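PDB 6GDX: periplasmic divalent cation tolerance protein from Synechococcus elongatus, which is a trimeric PII-like protein of uncertain role, possibly copper-binding, that may carry or signal with small molecules. Local coordinates for residues Q51-A59 with Q93-L101. Sequence-based numbering, arbitrary orientation.
Sequences QAAVEAGLA and QLDALQQWL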
ATOM      1  N   GLN B  51      18.424   3.340  -4.689  1.00 10.91           N
ATOM      2  CA  GLN B  51      19.735   3.639  -4.124  1.00 11.66           C
ATOM      3  C   GLN B  51      20.075   5.114  -4.297  1.00 11.21           C
ATOM      4  O   GLN B  51      20.575   5.764  -3.366  1.00 12.00           O
ATOM      5  CB  GLN B  51      20.779   2.773  -4.818  1.00 14.35           C
ATOM      6  CG  GLN B  51      22.202   3.040  -4.359  1.00 17.92           C
ATOM      7  CD  GLN B  51      22.563   2.261  -3.130  1.00 23.17           C
ATOM      8  OE1 GLN B  51      21.934   1.246  -2.810  1.00 28.79           O
ATOM      9  NE2 GLN B  51      23.599   2.712  -2.433  1.00 29.23           N
ATOM     10  N   ALA B  52      19.816   5.648  -5.476  1.00 11.56           N
ATOM     11  CA  ALA B  52      20.154   7.026  -5.764  1.00 12.02           C
ATOM     12  C   ALA B  52      19.357   7.993  -4.906  1.00 11.66           C
ATOM     13  O   ALA B  52      19.864   9.047  -4.455  1.00 12.31           O
ATOM     14  CB  ALA B  52      19.987   7.327  -7.253  1.00 13.08           C
ATOM     15  N   ALA B  53      18.083   7.694  -4.652  1.00 11.03           N
ATOM     16  CA  ALA B  53      17.254   8.594  -3.837  1.00 10.62           C
ATOM     17  C   ALA B  53      17.714   8.610  -2.388  1.00 10.29           C
ATOM     18  O   ALA B  53      17.716   9.673  -1.749  1.00 11.25           O
ATOM     19  CB  ALA B  53      15.799   8.154  -3.923  1.00 10.90           C
ATOM     20  N   VAL B  54      18.074   7.448  -1.849  1.00  9.86           N
ATOM     21  CA  VAL B  54      18.580   7.373  -0.489  1.00 10.90           C
ATOM     22  C   VAL B  54      19.939   8.087  -0.394  1.00 11.04           C
ATOM     23  O   VAL B  54      20.178   8.833   0.552  1.00 11.54           O
ATOM     24  CB  VAL B  54      18.640   5.930   0.002  1.00 11.08           C
ATOM     25  CG1 VAL B  54      19.212   5.900   1.415  1.00 12.85           C
ATOM     26  CG2 VAL B  54      17.245   5.318   0.023  1.00 11.04           C
ATOM     27  N   GLU B  55      20.775   7.895  -1.395  1.00 11.31           N
ATOM     28  CA  GLU B  55      22.105   8.497  -1.413  1.00 12.68           C
ATOM     29  C   GLU B  55      22.024  10.016  -1.402  1.00 13.30           C
ATOM     30  O   GLU B  55      22.890  10.683  -0.802  1.00 14.94           O
ATOM     31  CB  GLU B  55      22.886   7.993  -2.621  1.00 13.64           C
ATOM     32  CG  GLU B  55      24.363   8.379  -2.627  1.00 18.05           C
ATOM     33  CD  GLU B  55      25.257   7.173  -2.913  1.00 25.66           C
ATOM     34  OE1 GLU B  55      25.433   6.305  -2.023  1.00 30.11           O
ATOM     35  OE2 GLU B  55      25.750   7.078  -4.040  1.00 31.15           O
ATOM     36  N   ALA B  56      21.030  10.576  -2.080  1.00 12.98           N
ATOM     37  CA  ALA B  56      20.811  12.007  -2.156  1.00 14.29           C
ATOM     38  C   ALA B  56      20.067  12.607  -0.972  1.00 13.34           C
ATOM     39  O   ALA B  56      19.811  13.815  -0.958  1.00 13.74           O
ATOM     40  CB  ALA B  56      20.077  12.317  -3.451  1.00 15.86           C
ATOM     41  N   GLY B  57      19.674  11.775  -0.011  1.00 12.54           N
ATOM     42  CA  GLY B  57      18.959  12.271   1.149  1.00 12.18           C
ATOM     43  C   GLY B  57      17.501  12.599   0.938  1.00 11.77           C
ATOM     44  O   GLY B  57      16.922  13.330   1.738  1.00 12.41           O
ATOM     45  N   LEU B  58      16.914  12.080  -0.133  1.00 11.24           N
ATOM     46  CA  LEU B  58      15.535  12.404  -0.513  1.00 11.24           C
ATOM     47  C   LEU B  58      14.495  11.440   0.062  1.00 10.38           C
ATOM     48  O   LEU B  58      13.305  11.762   0.099  1.00 11.42           O
ATOM     49  CB  LEU B  58      15.420  12.486  -2.022  1.00 11.52           C
ATOM     50  CG  LEU B  58      16.130  13.716  -2.579  1.00 13.43           C
ATOM     51  CD1 LEU B  58      16.267  13.575  -4.095  1.00 15.18           C
ATOM     52  CD2 LEU B  58      15.418  14.993  -2.184  1.00 14.41           C
ATOM     53  N   ALA B  59      14.946  10.265   0.490  1.00 10.23           N
ATOM     54  CA  ALA B  59      14.072   9.267   1.102  1.00 10.51           C
ATOM     55  C   ALA B  59      14.879   8.528   2.136  1.00 10.41           C
ATOM     56  O   ALA B  59      16.091   8.304   1.944  1.00 11.21           O
ATOM     57  CB  ALA B  59      13.499   8.293   0.081  1.00 11.87           C
ATOM     58  N   GLN B  93      10.894  17.120   2.337  1.00 12.42           N
ATOM     59  CA  GLN B  93      11.655  16.651   1.175  1.00 12.33           C
ATOM     60  C   GLN B  93      10.786  16.253  -0.003  1.00 11.95           C
ATOM     61  O   GLN B  93      11.333  15.944  -1.053  1.00 12.34           O
ATOM     62  CB  GLN B  93      12.592  15.485   1.531  1.00 13.56           C
ATOM     63  CG  GLN B  93      13.623  15.796   2.599  1.00 16.82           C
ATOM     64  CD  GLN B  93      14.380  17.053   2.305  1.00 18.86           C
ATOM     65  OE1 GLN B  93      14.771  17.271   1.169  1.00 17.26           O
ATOM     66  NE2 GLN B  93      14.582  17.889   3.318  1.00 21.82           N
ATOM     67  N   LEU B  94       9.456  16.292   0.152  1.00 11.87           N
ATOM     68  CA  LEU B  94       8.584  15.691  -0.853  1.00 12.20           C
ATOM     69  C   LEU B  94       8.680  16.413  -2.195  1.00 12.27           C
ATOM     70  O   LEU B  94       8.790  15.781  -3.245  1.00 12.49           O
ATOM     71  CB  LEU B  94       7.150  15.693  -0.364  1.00 11.95           C
ATOM     72  CG  LEU B  94       6.133  15.035  -1.292  1.00 11.84           C
ATOM     73  CD1 LEU B  94       6.402  13.552  -1.454  1.00 12.12           C
ATOM     74  CD2 LEU B  94       4.726  15.310  -0.780  1.00 11.90           C
ATOM     75  N   ASP B  95       8.682  17.743  -2.181  1.00 12.81           N
ATOM     76  CA  ASP B  95       8.762  18.483  -3.420  0.50 14.08           C
ATOM     77  C   ASP B  95      10.110  18.197  -4.128  1.00 13.99           C
ATOM     78  O   ASP B  95      10.152  17.978  -5.329  1.00 14.06           O
ATOM     79  CB  ASP B  95       8.523  19.979  -3.132  0.50 13.99           C
ATOM     80  CG  ASP B  95       8.279  20.799  -4.375  0.50 15.21           C
ATOM     81  OD1 ASP B  95       9.268  21.279  -4.939  0.50 17.75           O
ATOM     82  OD2 ASP B  95       7.109  21.022  -4.746  0.50 17.26           O
ATOM     83  N   ALA B  96      11.215  18.221  -3.363  1.00 12.91           N
ATOM     84  CA  ALA B  96      12.543  17.941  -3.933  1.00 13.24           C
ATOM     85  C   ALA B  96      12.606  16.525  -4.490  1.00 12.26           C
ATOM     86  O   ALA B  96      13.199  16.281  -5.552  1.00 12.90           O
ATOM     87  CB  ALA B  96      13.662  18.152  -2.922  1.00 13.73           C
ATOM     88  N   LEU B  97      11.987  15.558  -3.794  1.00 11.41           N
ATOM     89  CA  LEU B  97      11.967  14.195  -4.292  1.00 11.62           C
ATOM     90  C   LEU B  97      11.224  14.122  -5.621  1.00 11.63           C
ATOM     91  O   LEU B  97      11.717  13.503  -6.578  1.00 12.77           O
ATOM     92  CB  LEU B  97      11.358  13.249  -3.252  1.00 11.70           C
ATOM     93  CG  LEU B  97      11.140  11.805  -3.720  1.00 11.73           C
ATOM     94  CD1 LEU B  97      12.418  11.089  -4.069  1.00 12.09           C
ATOM     95  CD2 LEU B  97      10.402  11.024  -2.644  1.00 11.62           C
ATOM     96  N   GLN B  98      10.050  14.728  -5.699  1.00 12.73           N
ATOM     97  CA  GLN B  98       9.255  14.713  -6.948  0.50 14.01           C
ATOM     98  C   GLN B  98      10.010  15.388  -8.095  1.00 14.30           C
ATOM     99  O   GLN B  98      10.015  14.882  -9.227  1.00 15.60           O
ATOM    100  CB  GLN B  98       7.870  15.357  -6.728  0.50 16.05           C
ATOM    101  CG  GLN B  98       7.066  15.685  -7.990  0.50 17.84           C
ATOM    102  CD  GLN B  98       6.919  14.511  -8.932  0.50 19.74           C
ATOM    103  OE1 GLN B  98       6.949  13.350  -8.521  0.50 20.92           O
ATOM    104  NE2 GLN B  98       6.744  14.806 -10.211  0.50 21.55           N
ATOM    105  N   GLN B  99      10.650  16.513  -7.796  1.00 14.51           N
ATOM    106  CA  GLN B  99      11.426  17.246  -8.805  1.00 15.98           C
ATOM    107  C   GLN B  99      12.594  16.403  -9.302  1.00 15.46           C
ATOM    108  O   GLN B  99      12.857  16.332 -10.508  1.00 17.81           O
ATOM    109  CB  GLN B  99      11.953  18.557  -8.222  1.00 17.37           C
ATOM    110  N   TRP B 100      13.264  15.719  -8.379  1.00 13.92           N
ATOM    111  CA  TRP B 100      14.371  14.843  -8.722  1.00 13.89           C
ATOM    112  C   TRP B 100      13.891  13.679  -9.562  1.00 14.78           C
ATOM    113  O   TRP B 100      14.523  13.326 -10.566  1.00 15.75           O
ATOM    114  CB  TRP B 100      15.040  14.382  -7.436  1.00 14.17           C
ATOM    115  CG  TRP B 100      16.174  13.480  -7.533  1.00 14.27           C
ATOM    116  CD1 TRP B 100      17.496  13.810  -7.609  1.00 15.60           C
ATOM    117  CD2 TRP B 100      16.106  12.068  -7.448  1.00 14.30           C
ATOM    118  NE1 TRP B 100      18.247  12.674  -7.618  1.00 16.05           N
ATOM    119  CE2 TRP B 100      17.410  11.591  -7.514  1.00 14.99           C
ATOM    120  CE3 TRP B 100      15.043  11.149  -7.317  1.00 14.36           C
ATOM    121  CZ2 TRP B 100      17.701  10.229  -7.458  1.00 16.16           C
ATOM    122  CZ3 TRP B 100      15.328   9.814  -7.261  1.00 16.23           C
ATOM    123  CH2 TRP B 100      16.640   9.357  -7.357  1.00 15.97           C
ATOM    124  N   LEU B 101      12.732  13.119  -9.220  1.00 15.04           N
ATOM    125  CA  LEU B 101      12.115  12.095 -10.086  1.00 15.98           C
ATOM    126  C   LEU B 101      11.803  12.585 -11.495  1.00 15.73           C
ATOM    127  O   LEU B 101      11.957  11.787 -12.464  1.00 17.78           O
ATOM    128  CB  LEU B 101      10.855  11.540  -9.431  1.00 16.80           C
ATOM    129  CG  LEU B 101      11.155  10.694  -8.214  1.00 16.30           C
ATOM    130  CD1 LEU B 101       9.867  10.422  -7.473  1.00 16.99           C
ATOM    131  CD2 LEU B 101      11.799   9.375  -8.571  1.00 16.17           C
TER
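Leu58 and Trp100 meet between two helices that run roughly antiparallel. The axes of 51-55 and 93-101 approach to 11.7 Å, with 140° between their directions. The first helix ends in a Schellman motif. Gly57 takes the positive phi, Gly57 N bonds back to Val54 O, and Leu58 N bonds to Ala53 O at 3.0 Å. This turn carries Leu58 over to the second helix, where the CA of Leu97 is the nearest CA across the contact to that of Leu58. No hydrogen bond joins the segments; the contact is apolar packing.

Leu58 inserts both methyls. Its CD1 sits over one face of the Trp100 indole, 3.6 Å from the centroid of the five-membered ring and 20° off the normal, a CH-pi contact. It lies toward the rim, above CG. The other methyl, CD2, reaches Ala96 CB at 3.7 Å. Leu58 CB rests on Leu97 CD1 at 3.9 Å.

These are the two helices of the ferredoxin-like fold, as in the PII superfamily. They lie on the same face of the antiparallel sheet. Leu97 packs down on Leu36 and Phe87 of that sheet, and Ala53 also touches Phe87. Leu58 O accepts a hydrogen bond from Thr89 OG1, which ties the turn to strand 76-90.

Trp100 bridges the two helices. With CG anti to the backbone N (chi1 179°), the indole extends toward helix 43-55. Its six-membered ring reaches two alanines. Ala52 CB lies at the edge, in the ring plane, 3.7 Å from Trp100 CZ2. Ala53 CB is equally close to Trp100 CH2. The small alanine side chains probably let the ring come near the backbone, with Trp100 CH2 3.5 Å from Ala53 N. Leu49, one turn earlier, also touches the Trp100 side chain.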